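Local coordinates for protein mycolic acid synthase (Mycobacterium tuberculosis, PDB 1L1E) that probably converts a double bond at the proximal position of alpha mycolic acids into a cyclopropane ring, using a methylene group from S-adenosyl-L-methionine, at residues 142-147 / 212-217. Residues are numbered along the deposited sequence; the frame is centred on the assembly and turned at random.
Sequences FGHQRY and HEYAEK. With SAH (S-adenosyl-L-homocysteine), chain D.
Y214 meets H144 and Y147 in an aromatic cluster that joins helix 208-216 to the loop before helix 147-157 and to that helix's first residue, Y147, within the Rossmann-like fold of an S-adenosylmethionine-dependent methyltransferase. Two ring pairs define it. The edge of the Y147 ring is turned toward the face of Y214, with centroids 5.9 Å apart and planes at 81°. Y214 in turn presents its own edge to the face of H144 in an offset edge-to-face pair, planes at 88°. Y147 also makes a CH-pi contact with Y214: its CB stands 3.9 Å from the Y214 ring centroid, 16° off the normal and thus over the face. At the far end of the ring, Y214 OH lies 3.0 Å from H144 CE1, oblique to the imidazole. With CG anti to the backbone N, the H144 ring is carried toward Y214, while H144 CA sits over the centre of one face of the Y147 ring, 3.5 Å above the plane.

Outside this shell, F139 stacks on Y147, and H148 and F151 of helix 147-157 touch Y214. The same loop reaches the cofactor product at its other side: F142 CE2 approaches C5 of the S-adenosyl-L-homocysteine adenine at 3.7 Å, and R146, salt-bridged to E124, brings the edge of its guanidinium to N6. At the C-terminal side of helix 208-216, K217 NZ forms a salt bridge with E213 OE1, meeting its anti lone pair, and a water in the imidazole plane of H144 lies 3.2 Å from NE2 and donates to E213 OE2 at 2.8 Å.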
loop_
_atom_site.group_PDB
_atom_site.type_symbol
_atom_site.label_atom_id
_atom_site.label_comp_id
_atom_site.label_asym_id
_atom_site.label_seq_id
_atom_site.Cartn_x
_atom_site.Cartn_y
_atom_site.Cartn_z
ATOM N N PHE A 142 -9.545 -4.611 2.138
ATOM C CA PHE A 142 -10.079 -5.704 2.958
ATOM C C PHE A 142 -11.556 -5.609 3.365
ATOM O O PHE A 142 -12.285 -6.603 3.315
ATOM C CB PHE A 142 -9.239 -5.864 4.234
ATOM C CG PHE A 142 -7.774 -6.154 3.985
ATOM C CD1 PHE A 142 -6.867 -6.119 5.038
ATOM C CD2 PHE A 142 -7.298 -6.437 2.706
ATOM C CE1 PHE A 142 -5.503 -6.358 4.823
ATOM C CE2 PHE A 142 -5.940 -6.677 2.486
ATOM C CZ PHE A 142 -5.043 -6.636 3.548
ATOM N N GLY A 143 -11.985 -4.421 3.771
ATOM C CA GLY A 143 -13.357 -4.252 4.215
ATOM C C GLY A 143 -13.375 -4.453 5.717
ATOM O O GLY A 143 -12.800 -5.411 6.225
ATOM N N HIS A 144 -14.036 -3.544 6.423
ATOM C CA HIS A 144 -14.127 -3.570 7.877
ATOM C C HIS A 144 -14.542 -4.910 8.507
ATOM O O HIS A 144 -13.994 -5.298 9.537
ATOM C CB HIS A 144 -15.077 -2.451 8.323
ATOM C CG HIS A 144 -15.256 -2.354 9.804
ATOM N ND1 HIS A 144 -16.029 -3.243 10.519
ATOM C CD2 HIS A 144 -14.769 -1.467 10.706
ATOM C CE1 HIS A 144 -16.011 -2.909 11.798
ATOM N NE2 HIS A 144 -15.255 -1.835 11.938
ATOM N N GLN A 145 -15.492 -5.616 7.894
ATOM C CA GLN A 145 -15.966 -6.888 8.446
ATOM C C GLN A 145 -14.899 -7.971 8.583
ATOM O O GLN A 145 -15.106 -8.961 9.291
ATOM C CB GLN A 145 -17.113 -7.456 7.602
ATOM C CG GLN A 145 -16.695 -7.879 6.206
ATOM C CD GLN A 145 -16.733 -6.729 5.211
ATOM O OE1 GLN A 145 -16.491 -5.571 5.566
ATOM N NE2 GLN A 145 -17.028 -7.046 3.953
ATOM N N ARG A 146 -13.765 -7.801 7.909
ATOM C CA ARG A 146 -12.704 -8.800 7.971
ATOM C C ARG A 146 -11.506 -8.372 8.822
ATOM O O ARG A 146 -10.544 -9.132 8.974
ATOM C CB ARG A 146 -12.224 -9.131 6.553
ATOM C CG ARG A 146 -13.349 -9.367 5.556
ATOM C CD ARG A 146 -13.052 -10.562 4.685
ATOM N NE ARG A 146 -11.863 -10.377 3.863
ATOM C CZ ARG A 146 -11.230 -11.367 3.237
ATOM N NH1 ARG A 146 -11.670 -12.615 3.344
ATOM N NH2 ARG A 146 -10.166 -11.105 2.488
ATOM N N TYR A 147 -11.560 -7.166 9.383
ATOM C CA TYR A 147 -10.443 -6.673 10.191
ATOM C C TYR A 147 -9.993 -7.609 11.302
ATOM O O TYR A 147 -8.805 -7.918 11.402
ATOM C CB TYR A 147 -10.768 -5.292 10.782
ATOM C CG TYR A 147 -10.776 -4.153 9.768
ATOM C CD1 TYR A 147 -11.150 -2.863 10.148
ATOM C CD2 TYR A 147 -10.398 -4.364 8.438
ATOM C CE1 TYR A 147 -11.147 -1.807 9.230
ATOM C CE2 TYR A 147 -10.389 -3.320 7.517
ATOM C CZ TYR A 147 -10.766 -2.041 7.915
ATOM O OH TYR A 147 -10.761 -1.003 7.004
ATOM N N HIS A 212 -6.273 0.717 15.775
ATOM C CA HIS A 212 -5.850 0.440 17.142
ATOM C C HIS A 212 -6.782 -0.584 17.776
ATOM O O HIS A 212 -6.340 -1.507 18.460
ATOM C CB HIS A 212 -5.889 1.724 17.966
ATOM C CG HIS A 212 -4.640 2.540 17.875
ATOM N ND1 HIS A 212 -3.572 2.358 18.726
ATOM C CD2 HIS A 212 -4.280 3.531 17.024
ATOM C CE1 HIS A 212 -2.608 3.204 18.405
ATOM N NE2 HIS A 212 -3.013 3.926 17.374
ATOM N N GLU A 213 -8.075 -0.401 17.541
ATOM C CA GLU A 213 -9.105 -1.278 18.087
ATOM C C GLU A 213 -8.848 -2.752 17.815
ATOM O O GLU A 213 -8.650 -3.531 18.744
ATOM C CB GLU A 213 -10.473 -0.910 17.510
ATOM C CG GLU A 213 -11.626 -1.719 18.089
ATOM C CD GLU A 213 -12.891 -1.650 17.249
ATOM O OE1 GLU A 213 -13.905 -2.242 17.676
ATOM O OE2 GLU A 213 -12.880 -1.017 16.169
ATOM N N TYR A 214 -8.861 -3.125 16.539
ATOM C CA TYR A 214 -8.669 -4.514 16.142
ATOM C C TYR A 214 -7.276 -5.079 16.301
ATOM O O TYR A 214 -7.120 -6.269 16.546
ATOM C CB TYR A 214 -9.114 -4.723 14.697
ATOM C CG TYR A 214 -10.603 -4.638 14.526
ATOM C CD1 TYR A 214 -11.242 -3.403 14.421
ATOM C CD2 TYR A 214 -11.382 -5.794 14.487
ATOM C CE1 TYR A 214 -12.616 -3.324 14.277
ATOM C CE2 TYR A 214 -12.754 -5.726 14.347
ATOM C CZ TYR A 214 -13.368 -4.490 14.240
ATOM O OH TYR A 214 -14.728 -4.421 14.079
ATOM N N ALA A 215 -6.260 -4.240 16.149
ATOM C CA ALA A 215 -4.896 -4.716 16.286
ATOM C C ALA A 215 -4.673 -5.148 17.728
ATOM O O ALA A 215 -4.284 -6.290 17.999
ATOM C CB ALA A 215 -3.910 -3.614 15.902
ATOM N N GLU A 216 -4.940 -4.231 18.649
ATOM C CA GLU A 216 -4.760 -4.488 20.072
ATOM C C GLU A 216 -5.628 -5.615 20.620
ATOM O O GLU A 216 -5.249 -6.273 21.582
ATOM C CB GLU A 216 -5.031 -3.216 20.864
ATOM C CG GLU A 216 -3.965 -2.157 20.712
ATOM C CD GLU A 216 -4.416 -0.815 21.253
ATOM O OE1 GLU A 216 -5.139 -0.803 22.274
ATOM O OE2 GLU A 216 -4.037 0.224 20.668
ATOM N N LYS A 217 -6.788 -5.838 20.015
ATOM C CA LYS A 217 -7.684 -6.891 20.491
ATOM C C LYS A 217 -7.230 -8.318 20.185
ATOM O O LYS A 217 -7.875 -9.278 20.611
ATOM C CB LYS A 217 -9.098 -6.664 19.953
ATOM C CG LYS A 217 -9.865 -5.581 20.709
ATOM C CD LYS A 217 -11.198 -5.278 20.045
ATOM C CE LYS A 217 -11.993 -4.251 20.840
ATOM N NZ LYS A 217 -13.241 -3.855 20.129
HETATM N N SAH D . 2.026 -3.285 -1.838
HETATM C CA SAH D . 2.189 -2.986 -3.262
HETATM C CB SAH D . 0.832 -3.060 -3.995
HETATM C CG SAH D . -0.290 -2.170 -3.451
HETATM S SD SAH D . -1.834 -2.313 -4.364
HETATM C C SAH D . 2.795 -1.585 -3.457
HETATM O O SAH D . 3.079 -0.931 -2.449
HETATM O OXT SAH D . 2.948 -1.156 -4.609
HETATM C "C5'" SAH D . -2.759 -3.478 -3.306
HETATM C "C4'" SAH D . -2.210 -4.910 -3.282
HETATM O "O4'" SAH D . -2.809 -5.716 -2.227
HETATM C "C3'" SAH D . -2.478 -5.684 -4.570
HETATM O "O3'" SAH D . -1.322 -6.513 -4.828
HETATM C "C2'" SAH D . -3.690 -6.509 -4.238
HETATM O "O2'" SAH D . -3.861 -7.602 -5.145
HETATM C "C1'" SAH D . -3.382 -6.907 -2.826
HETATM N N9 SAH D . -4.549 -7.372 -2.045
HETATM C C8 SAH D . -5.777 -6.820 -1.863
HETATM N N7 SAH D . -6.607 -7.457 -1.106
HETATM C C5 SAH D . -5.870 -8.571 -0.724
HETATM C C6 SAH D . -6.152 -9.703 0.110
HETATM N N6 SAH D . -7.328 -9.875 0.733
HETATM N N1 SAH D . -5.158 -10.649 0.272
HETATM C C2 SAH D . -3.966 -10.480 -0.351
HETATM N N3 SAH D . -3.589 -9.462 -1.152
HETATM C C4 SAH D . -4.599 -8.534 -1.299
HETATM O O HOH W 1 -14.518 0.265 14.268
#